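Local coordinates for protein type III secretion system effector HopBA1 (PDB 5T09) that acts as a bacterial virulence factor recognised by the Arabidopsis resistance protein RBA1, enhancing RBA1 self-association and so triggering plant cell death, at residues H56-L64 and H231-N239; A75-F84 and A182-H193. One frame throughout, in Å; residues are numbered along the deposited sequence.

In the fold
Both contacts belong to one alpha-beta fold with a parallel beta core. Contact 2 pairs two inner strands of the sheet, 77-82 and 184-190, its centre about 5 Å from the centre of the chain; contact 1, its centre about 11 Å from the centre of the chain, folds the C-terminal tail over the start of helix 60-74. That helix leads straight into strand 77-82, and both strands of contact 2 fall, in sequence, between the two segments of contact 1. The centres of the two contacts lie about 15 Å apart, yet their side chains touch: I61 and P62 pack on W188, and H56 CE1 sits 3.5 Å from E83 OE1. The bound potassium ion, held by D200, P202 and M205, is about 11 Å from the H193 side chain.

Contact 1: H56-L64 and H231-N239; sequences HGKLFIPKL and HIVIAGEDN
N239, the last residue of the chain, grips the loop before helix 60-74 with both ends of its amide. ND2 of N239 donates to G57 O at 2.9 Å, nearly straight and in the amide plane, while OD1 takes the L59 N-H on a lone pair at 2.9 Å (N-H...O 177°); the two bonds fix the rotation of the amide. A single water donates hydrogen bonds to N239 OD1 and E237 O and accepts one from F60 N. A salt bridge lies alongside: K58 NZ meets D238 OD1 at 2.7 Å on the syn side, and the same oxygen takes N239 N from above the carboxylate plane. The K58 chain bends at chi2 (-60°) to bring its amine there.

The apolar part centres on F60. G236 CA stands over the middle of its ring in a CH-pi contact, 3.6 Å from the F60 centroid, and I234 CG2 comes to the ring edge, 4.0 Å from F60 CE2. Deeper in, L64 CD2 and I234 CD1 meet tip to tip at 4.2 Å, with helix 36-46 packing on both side chains. The arrangement is a C-terminal tail, leaving sheet strand 232-235, laid across the N-terminal turn of a helix of an alpha-beta fold.

Contact 2: A75-F84 and A182-H193; sequences AGVDHLAVEF and ANKSIVWGGAGH
W188 meets F84 in a T-shaped stack with its six-membered ring: F84 points an edge at the indole, F84 CE2 lying over one face, 3.5 Å from W188 CE2, with the planes at 87°. With CG anti to the backbone N (chi1 180°), the indole reaches F84 and also V82, whose CG1 packs on W188 CE3 at 3.9 Å. The indole NE1 bonds D54 on the neighbouring strand 49-54, and helix 60-74 also packs on the ring.

I186, on the same side of the sheet, touches both V77 and L80. I186 CD1 meets V77 CG1 at 3.9 Å, the two side chains crossing at about a right angle, and I186 CG2 meets L80 CD1 at 3.8 Å. Its backbone is gripped too: I186 N donates to H79 O, and A81 N to I186 O.

K184 runs extended along A75 and G76, where a Schellman motif ends helix 60-74. Its amine bonds A75 O weakly and hydrogen-bonds to the carbonyl oxygens of A44 and S45. Here K184 O takes D78 N at 3.0 Å and H79 N only weakly, the mark of a beta bulge between V77 and H79.

At the far end E83 OE1 accepts G190 N at 2.8 Å, on the syn side, while OE2 forms a salt bridge with R162. This is an inner parallel strand pair of the EreA/ChaN-like fold, with strand 136-141 beyond 77-82 and strand 49-54 beyond 184-190.

Contact 1: H56-L64 and H231-N239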
loop_
_atom_site.group_PDB
_atom_site.type_symbol
_atom_site.label_atom_id
_atom_site.label_comp_id
_atom_site.label_asym_id
_atom_site.label_seq_id
_atom_site.Cartn_x
_atom_site.Cartn_y
_atom_site.Cartn_z
ATOM N N HIS A 56 -3.714 -2.600 -8.839
ATOM C CA HIS A 56 -5.042 -3.108 -8.525
ATOM C C HIS A 56 -5.348 -4.329 -9.384
ATOM O O HIS A 56 -5.174 -4.304 -10.604
ATOM C CB HIS A 56 -6.098 -2.024 -8.752
ATOM C CG HIS A 56 -5.835 -0.748 -8.013
ATOM N ND1 HIS A 56 -5.275 -0.713 -6.755
ATOM C CD2 HIS A 56 -6.056 0.542 -8.362
ATOM C CE1 HIS A 56 -5.166 0.543 -6.358
ATOM N NE2 HIS A 56 -5.633 1.324 -7.315
ATOM N N GLY A 57 -5.791 -5.403 -8.740
ATOM C CA GLY A 57 -6.181 -6.613 -9.428
ATOM C C GLY A 57 -5.140 -7.711 -9.421
ATOM O O GLY A 57 -5.466 -8.853 -9.769
ATOM N N LYS A 58 -3.906 -7.410 -9.026
ATOM C CA LYS A 58 -2.821 -8.382 -9.073
ATOM C C LYS A 58 -2.765 -9.135 -7.749
ATOM O O LYS A 58 -2.537 -8.532 -6.695
ATOM C CB LYS A 58 -1.492 -7.688 -9.368
ATOM C CG LYS A 58 -1.445 -6.983 -10.720
ATOM C CD LYS A 58 -1.659 -7.948 -11.880
ATOM C CE LYS A 58 -1.503 -7.237 -13.214
ATOM N NZ LYS A 58 -1.710 -8.149 -14.365
ATOM N N LEU A 59 -2.966 -10.453 -7.814
ATOM C CA LEU A 59 -3.089 -11.270 -6.609
ATOM C C LEU A 59 -1.792 -11.320 -5.808
ATOM O O LEU A 59 -1.829 -11.463 -4.581
ATOM C CB LEU A 59 -3.515 -12.688 -6.995
ATOM C CG LEU A 59 -4.849 -12.801 -7.741
ATOM C CD1 LEU A 59 -4.982 -14.154 -8.417
ATOM C CD2 LEU A 59 -6.008 -12.571 -6.791
ATOM N N PHE A 60 -0.640 -11.212 -6.473
ATOM C CA PHE A 60 0.633 -11.419 -5.787
ATOM C C PHE A 60 0.806 -10.464 -4.612
ATOM O O PHE A 60 1.343 -10.851 -3.567
ATOM C CB PHE A 60 1.793 -11.257 -6.770
ATOM C CG PHE A 60 3.144 -11.273 -6.117
ATOM C CD1 PHE A 60 3.804 -12.471 -5.887
ATOM C CD2 PHE A 60 3.756 -10.091 -5.728
ATOM C CE1 PHE A 60 5.043 -12.490 -5.285
ATOM C CE2 PHE A 60 4.997 -10.105 -5.127
ATOM C CZ PHE A 60 5.641 -11.305 -4.903
ATOM N N ILE A 61 0.371 -9.217 -4.762
ATOM C CA ILE A 61 0.681 -8.165 -3.796
ATOM C C ILE A 61 -0.084 -8.403 -2.498
ATOM O O ILE A 61 0.541 -8.455 -1.428
ATOM C CB ILE A 61 0.399 -6.779 -4.400
ATOM C CG1 ILE A 61 1.378 -6.526 -5.553
ATOM C CG2 ILE A 61 0.538 -5.683 -3.349
ATOM C CD1 ILE A 61 1.063 -5.325 -6.410
ATOM N N PRO A 62 -1.412 -8.550 -2.518
ATOM C CA PRO A 62 -2.114 -8.854 -1.258
ATOM C C PRO A 62 -1.710 -10.187 -0.651
ATOM O O PRO A 62 -1.690 -10.314 0.579
ATOM C CB PRO A 62 -3.596 -8.836 -1.663
ATOM C CG PRO A 62 -3.604 -9.009 -3.142
ATOM C CD PRO A 62 -2.354 -8.347 -3.631
ATOM N N LYS A 63 -1.389 -11.190 -1.470
ATOM C CA LYS A 63 -0.877 -12.448 -0.931
ATOM C C LYS A 63 0.438 -12.232 -0.198
ATOM O O LYS A 63 0.672 -12.817 0.867
ATOM C CB LYS A 63 -0.689 -13.469 -2.051
ATOM C CG LYS A 63 -1.959 -14.175 -2.489
ATOM C CD LYS A 63 -1.690 -15.174 -3.617
ATOM C CE LYS A 63 -0.721 -16.278 -3.195
ATOM N NZ LYS A 63 -0.539 -17.305 -4.263
ATOM N N LEU A 64 1.319 -11.405 -0.763
ATOM C CA LEU A 64 2.585 -11.111 -0.103
ATOM C C LEU A 64 2.355 -10.495 1.271
ATOM O O LEU A 64 3.009 -10.875 2.248
ATOM C CB LEU A 64 3.422 -10.176 -0.977
ATOM C CG LEU A 64 4.707 -9.639 -0.342
ATOM C CD1 LEU A 64 5.620 -10.784 0.069
ATOM C CD2 LEU A 64 5.415 -8.698 -1.302
ATOM N N HIS A 231 12.037 2.897 -4.886
ATOM C CA HIS A 231 13.398 2.635 -4.437
ATOM C C HIS A 231 13.828 1.189 -4.644
ATOM O O HIS A 231 14.986 0.940 -4.990
ATOM C CB HIS A 231 13.545 2.996 -2.959
ATOM C CG HIS A 231 13.314 4.447 -2.667
ATOM N ND1 HIS A 231 12.092 4.939 -2.263
ATOM C CD2 HIS A 231 14.147 5.512 -2.729
ATOM C CE1 HIS A 231 12.183 6.244 -2.080
ATOM N NE2 HIS A 231 13.420 6.617 -2.358
ATOM N N ILE A 232 12.933 0.225 -4.425
ATOM C CA ILE A 232 13.240 -1.180 -4.664
ATOM C C ILE A 232 12.074 -1.824 -5.396
ATOM O O ILE A 232 10.913 -1.438 -5.225
ATOM C CB ILE A 232 13.552 -1.951 -3.358
ATOM C CG1 ILE A 232 12.369 -1.906 -2.388
ATOM C CG2 ILE A 232 14.808 -1.389 -2.703
ATOM C CD1 ILE A 232 12.492 -2.903 -1.249
ATOM N N VAL A 233 12.395 -2.813 -6.225
ATOM C CA VAL A 233 11.411 -3.554 -7.000
ATOM C C VAL A 233 11.404 -4.988 -6.495
ATOM O O VAL A 233 12.457 -5.636 -6.436
ATOM C CB VAL A 233 11.725 -3.509 -8.506
ATOM C CG1 VAL A 233 10.555 -4.072 -9.306
ATOM C CG2 VAL A 233 12.055 -2.090 -8.948
ATOM N N ILE A 234 10.227 -5.476 -6.122
ATOM C CA ILE A 234 10.044 -6.855 -5.687
ATOM C C ILE A 234 9.563 -7.661 -6.885
ATOM O O ILE A 234 8.558 -7.311 -7.518
ATOM C CB ILE A 234 9.053 -6.946 -4.515
ATOM C CG1 ILE A 234 9.712 -6.409 -3.239
ATOM C CG2 ILE A 234 8.566 -8.390 -4.319
ATOM C CD1 ILE A 234 8.817 -6.412 -2.015
ATOM N N ALA A 235 10.281 -8.735 -7.199
ATOM C CA ALA A 235 9.903 -9.605 -8.302
ATOM C C ALA A 235 8.744 -10.496 -7.880
ATOM O O ALA A 235 8.789 -11.129 -6.821
ATOM C CB ALA A 235 11.094 -10.455 -8.742
ATOM N N GLY A 236 7.701 -10.536 -8.704
ATOM C CA GLY A 236 6.525 -11.325 -8.394
ATOM C C GLY A 236 5.951 -12.042 -9.597
ATOM O O GLY A 236 6.554 -12.055 -10.674
ATOM N N GLU A 237 4.777 -12.637 -9.422
ATOM C CA GLU A 237 4.112 -13.404 -10.463
ATOM C C GLU A 237 2.851 -12.679 -10.907
ATOM O O GLU A 237 2.102 -12.151 -10.076
ATOM C CB GLU A 237 3.741 -14.802 -9.964
ATOM C CG GLU A 237 4.854 -15.546 -9.240
ATOM C CD GLU A 237 4.317 -16.510 -8.200
ATOM O OE1 GLU A 237 3.745 -16.039 -7.193
ATOM O OE2 GLU A 237 4.454 -17.735 -8.394
ATOM N N ASP A 238 2.617 -12.652 -12.214
ATOM C CA ASP A 238 1.362 -12.133 -12.727
ATOM C C ASP A 238 0.245 -13.141 -12.462
ATOM O O ASP A 238 0.490 -14.308 -12.148
ATOM C CB ASP A 238 1.477 -11.835 -14.223
ATOM C CG ASP A 238 0.469 -10.807 -14.692
ATOM O OD1 ASP A 238 -0.433 -10.451 -13.906
ATOM O OD2 ASP A 238 0.575 -10.357 -15.852
ATOM N N ASN A 239 -0.995 -12.680 -12.586
ATOM C CA ASN A 239 -2.145 -13.551 -12.362
ATOM C C ASN A 239 -2.098 -14.756 -13.301
ATOM O O ASN A 239 -2.074 -15.903 -12.851
ATOM C CB ASN A 239 -3.456 -12.789 -12.557
ATOM C CG ASN A 239 -3.699 -11.751 -11.479
ATOM O OD1 ASN A 239 -3.094 -11.794 -10.407
ATOM N ND2 ASN A 239 -4.595 -10.815 -11.755
HETATM O O HOH W 1 -0.374 -11.344 -9.574
#

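Contact 2: A75-F84 and A182-H193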
loop_
_atom_site.group_PDB
_atom_site.type_symbol
_atom_site.label_atom_id
_atom_site.label_comp_id
_atom_site.label_asym_id
_atom_site.label_seq_id
_atom_site.Cartn_x
_atom_site.Cartn_y
_atom_site.Cartn_z
ATOM N N ALA A 75 8.847 -7.016 13.166
ATOM C CA ALA A 75 9.853 -6.056 12.732
ATOM C C ALA A 75 9.592 -4.649 13.251
ATOM O O ALA A 75 10.455 -3.780 13.091
ATOM C CB ALA A 75 9.926 -6.032 11.203
ATOM N N GLY A 76 8.432 -4.404 13.862
ATOM C CA GLY A 76 8.087 -3.097 14.387
ATOM C C GLY A 76 6.953 -2.403 13.665
ATOM O O GLY A 76 6.649 -1.251 13.996
ATOM N N VAL A 77 6.317 -3.056 12.695
ATOM C CA VAL A 77 5.202 -2.459 11.965
ATOM C C VAL A 77 3.952 -2.588 12.828
ATOM O O VAL A 77 3.457 -3.693 13.058
ATOM C CB VAL A 77 5.003 -3.124 10.597
ATOM C CG1 VAL A 77 3.813 -2.504 9.862
ATOM C CG2 VAL A 77 6.270 -3.007 9.761
ATOM N N ASP A 78 3.442 -1.455 13.311
ATOM C CA ASP A 78 2.237 -1.430 14.127
ATOM C C ASP A 78 1.030 -0.852 13.403
ATOM O O ASP A 78 -0.074 -0.876 13.960
ATOM C CB ASP A 78 2.487 -0.616 15.405
ATOM C CG ASP A 78 3.617 -1.179 16.244
ATOM O OD1 ASP A 78 3.698 -2.416 16.382
ATOM O OD2 ASP A 78 4.427 -0.383 16.763
ATOM N N HIS A 79 1.200 -0.350 12.183
ATOM C CA HIS A 79 0.141 0.384 11.506
ATOM C C HIS A 79 0.200 0.102 10.014
ATOM O O HIS A 79 1.275 0.169 9.409
ATOM C CB HIS A 79 0.278 1.887 11.763
ATOM C CG HIS A 79 -0.802 2.707 11.131
ATOM N ND1 HIS A 79 -0.544 3.884 10.462
ATOM C CD2 HIS A 79 -2.142 2.526 11.074
ATOM C CE1 HIS A 79 -1.679 4.390 10.013
ATOM N NE2 HIS A 79 -2.664 3.585 10.370
ATOM N N LEU A 80 -0.958 -0.207 9.431
ATOM C CA LEU A 80 -1.101 -0.409 7.993
ATOM C C LEU A 80 -2.239 0.478 7.505
ATOM O O LEU A 80 -3.405 0.239 7.835
ATOM C CB LEU A 80 -1.366 -1.878 7.665
ATOM C CG LEU A 80 -1.705 -2.201 6.210
ATOM C CD1 LEU A 80 -0.539 -1.881 5.287
ATOM C CD2 LEU A 80 -2.112 -3.661 6.091
ATOM N N ALA A 81 -1.902 1.495 6.720
ATOM C CA ALA A 81 -2.863 2.470 6.221
ATOM C C ALA A 81 -3.094 2.203 4.740
ATOM O O ALA A 81 -2.138 2.178 3.954
ATOM C CB ALA A 81 -2.346 3.888 6.455
ATOM N N VAL A 82 -4.355 1.991 4.354
ATOM C CA VAL A 82 -4.675 1.443 3.040
ATOM C C VAL A 82 -5.636 2.359 2.294
ATOM O O VAL A 82 -6.545 2.953 2.888
ATOM C CB VAL A 82 -5.262 0.021 3.151
ATOM C CG1 VAL A 82 -4.321 -0.865 3.952
ATOM C CG2 VAL A 82 -6.659 0.045 3.773
ATOM N N GLU A 83 -5.435 2.445 0.976
ATOM C CA GLU A 83 -6.324 3.208 0.105
ATOM C C GLU A 83 -7.719 2.601 0.041
ATOM O O GLU A 83 -8.690 3.311 -0.238
ATOM C CB GLU A 83 -5.733 3.275 -1.305
ATOM C CG GLU A 83 -6.661 3.893 -2.348
ATOM C CD GLU A 83 -6.109 3.820 -3.761
ATOM O OE1 GLU A 83 -5.131 3.079 -3.991
ATOM O OE2 GLU A 83 -6.670 4.498 -4.649
ATOM N N PHE A 84 -7.842 1.301 0.288
ATOM C CA PHE A 84 -9.095 0.606 0.015
ATOM C C PHE A 84 -10.221 1.031 0.947
ATOM O O PHE A 84 -11.384 0.722 0.666
ATOM C CB PHE A 84 -8.863 -0.899 0.109
ATOM C CG PHE A 84 -7.645 -1.361 -0.639
ATOM C CD1 PHE A 84 -7.560 -1.198 -2.010
ATOM C CD2 PHE A 84 -6.583 -1.947 0.031
ATOM C CE1 PHE A 84 -6.437 -1.610 -2.702
ATOM C CE2 PHE A 84 -5.461 -2.368 -0.654
ATOM C CZ PHE A 84 -5.386 -2.199 -2.024
ATOM N N ALA A 182 2.381 4.315 16.796
ATOM C CA ALA A 182 3.021 3.308 15.963
ATOM C C ALA A 182 4.523 3.549 15.880
ATOM O O ALA A 182 4.975 4.678 15.659
ATOM C CB ALA A 182 2.413 3.313 14.562
ATOM N N ASN A 183 5.298 2.484 16.069
ATOM C CA ASN A 183 6.723 2.545 15.770
ATOM C C ASN A 183 6.942 2.757 14.275
ATOM O O ASN A 183 7.471 3.790 13.848
ATOM C CB ASN A 183 7.408 1.262 16.245
ATOM C CG ASN A 183 8.900 1.432 16.431
ATOM O OD1 ASN A 183 9.358 2.431 16.988
ATOM N ND2 ASN A 183 9.671 0.455 15.963
ATOM N N LYS A 184 6.516 1.793 13.464
ATOM C CA LYS A 184 6.637 1.864 12.017
ATOM C C LYS A 184 5.270 1.672 11.379
ATOM O O LYS A 184 4.396 1.001 11.939
ATOM C CB LYS A 184 7.606 0.804 11.497
ATOM C CG LYS A 184 8.963 0.855 12.159
ATOM C CD LYS A 184 9.860 -0.250 11.661
ATOM C CE LYS A 184 11.261 -0.109 12.219
ATOM N NZ LYS A 184 12.135 -1.206 11.745
ATOM N N SER A 185 5.094 2.267 10.200
ATOM C CA SER A 185 3.843 2.191 9.463
ATOM C C SER A 185 4.118 1.836 8.009
ATOM O O SER A 185 5.193 2.118 7.474
ATOM C CB SER A 185 3.073 3.518 9.529
ATOM O OG SER A 185 1.822 3.406 8.881
ATOM N N ILE A 186 3.132 1.199 7.383
ATOM C CA ILE A 186 3.135 0.943 5.949
ATOM C C ILE A 186 1.906 1.611 5.358
ATOM O O ILE A 186 0.804 1.498 5.911
ATOM C CB ILE A 186 3.143 -0.565 5.634
ATOM C CG1 ILE A 186 4.461 -1.188 6.089
ATOM C CG2 ILE A 186 2.922 -0.807 4.135
ATOM C CD1 ILE A 186 4.475 -2.700 6.054
ATOM N N VAL A 187 2.097 2.311 4.243
ATOM C CA VAL A 187 1.010 2.895 3.468
ATOM C C VAL A 187 0.881 2.097 2.180
ATOM O O VAL A 187 1.852 1.963 1.425
ATOM C CB VAL A 187 1.256 4.386 3.181
ATOM C CG1 VAL A 187 0.271 4.918 2.146
ATOM C CG2 VAL A 187 1.159 5.184 4.467
ATOM N N TRP A 188 -0.317 1.577 1.930
ATOM C CA TRP A 188 -0.589 0.683 0.809
ATOM C C TRP A 188 -1.636 1.349 -0.071
ATOM O O TRP A 188 -2.782 1.539 0.352
ATOM C CB TRP A 188 -1.058 -0.679 1.322
ATOM C CG TRP A 188 -1.375 -1.693 0.268
ATOM C CD1 TRP A 188 -1.026 -1.661 -1.050
ATOM C CD2 TRP A 188 -2.112 -2.904 0.458
ATOM N NE1 TRP A 188 -1.498 -2.783 -1.691
ATOM C CE2 TRP A 188 -2.169 -3.561 -0.784
ATOM C CE3 TRP A 188 -2.727 -3.497 1.565
ATOM C CZ2 TRP A 188 -2.823 -4.781 -0.953
ATOM C CZ3 TRP A 188 -3.373 -4.705 1.397
ATOM C CH2 TRP A 188 -3.420 -5.332 0.148
ATOM N N GLY A 189 -1.238 1.716 -1.285
ATOM C CA GLY A 189 -2.119 2.420 -2.197
ATOM C C GLY A 189 -1.588 2.330 -3.607
ATOM O O GLY A 189 -0.481 1.842 -3.849
ATOM N N GLY A 190 -2.399 2.818 -4.544
ATOM C CA GLY A 190 -2.062 2.744 -5.954
ATOM C C GLY A 190 -0.690 3.293 -6.278
ATOM O O GLY A 190 -0.355 4.417 -5.894
ATOM N N ALA A 191 0.101 2.507 -7.015
ATOM C CA ALA A 191 1.488 2.868 -7.285
ATOM C C ALA A 191 1.602 4.194 -8.030
ATOM O O ALA A 191 2.611 4.894 -7.891
ATOM C CB ALA A 191 2.168 1.756 -8.084
ATOM N N GLY A 192 0.591 4.555 -8.822
ATOM C CA GLY A 192 0.627 5.832 -9.516
ATOM C C GLY A 192 0.789 7.013 -8.578
ATOM O O GLY A 192 1.311 8.058 -8.973
ATOM N N HIS A 193 0.355 6.868 -7.328
ATOM C CA HIS A 193 0.470 7.953 -6.363
ATOM C C HIS A 193 1.892 8.129 -5.849
ATOM O O HIS A 193 2.199 9.173 -5.263
ATOM C CB HIS A 193 -0.478 7.704 -5.187
ATOM C CG HIS A 193 -1.926 7.799 -5.554
ATOM N ND1 HIS A 193 -2.724 8.856 -5.174
ATOM C CD2 HIS A 193 -2.719 6.971 -6.277
ATOM C CE1 HIS A 193 -3.946 8.674 -5.641
ATOM N NE2 HIS A 193 -3.968 7.539 -6.318
#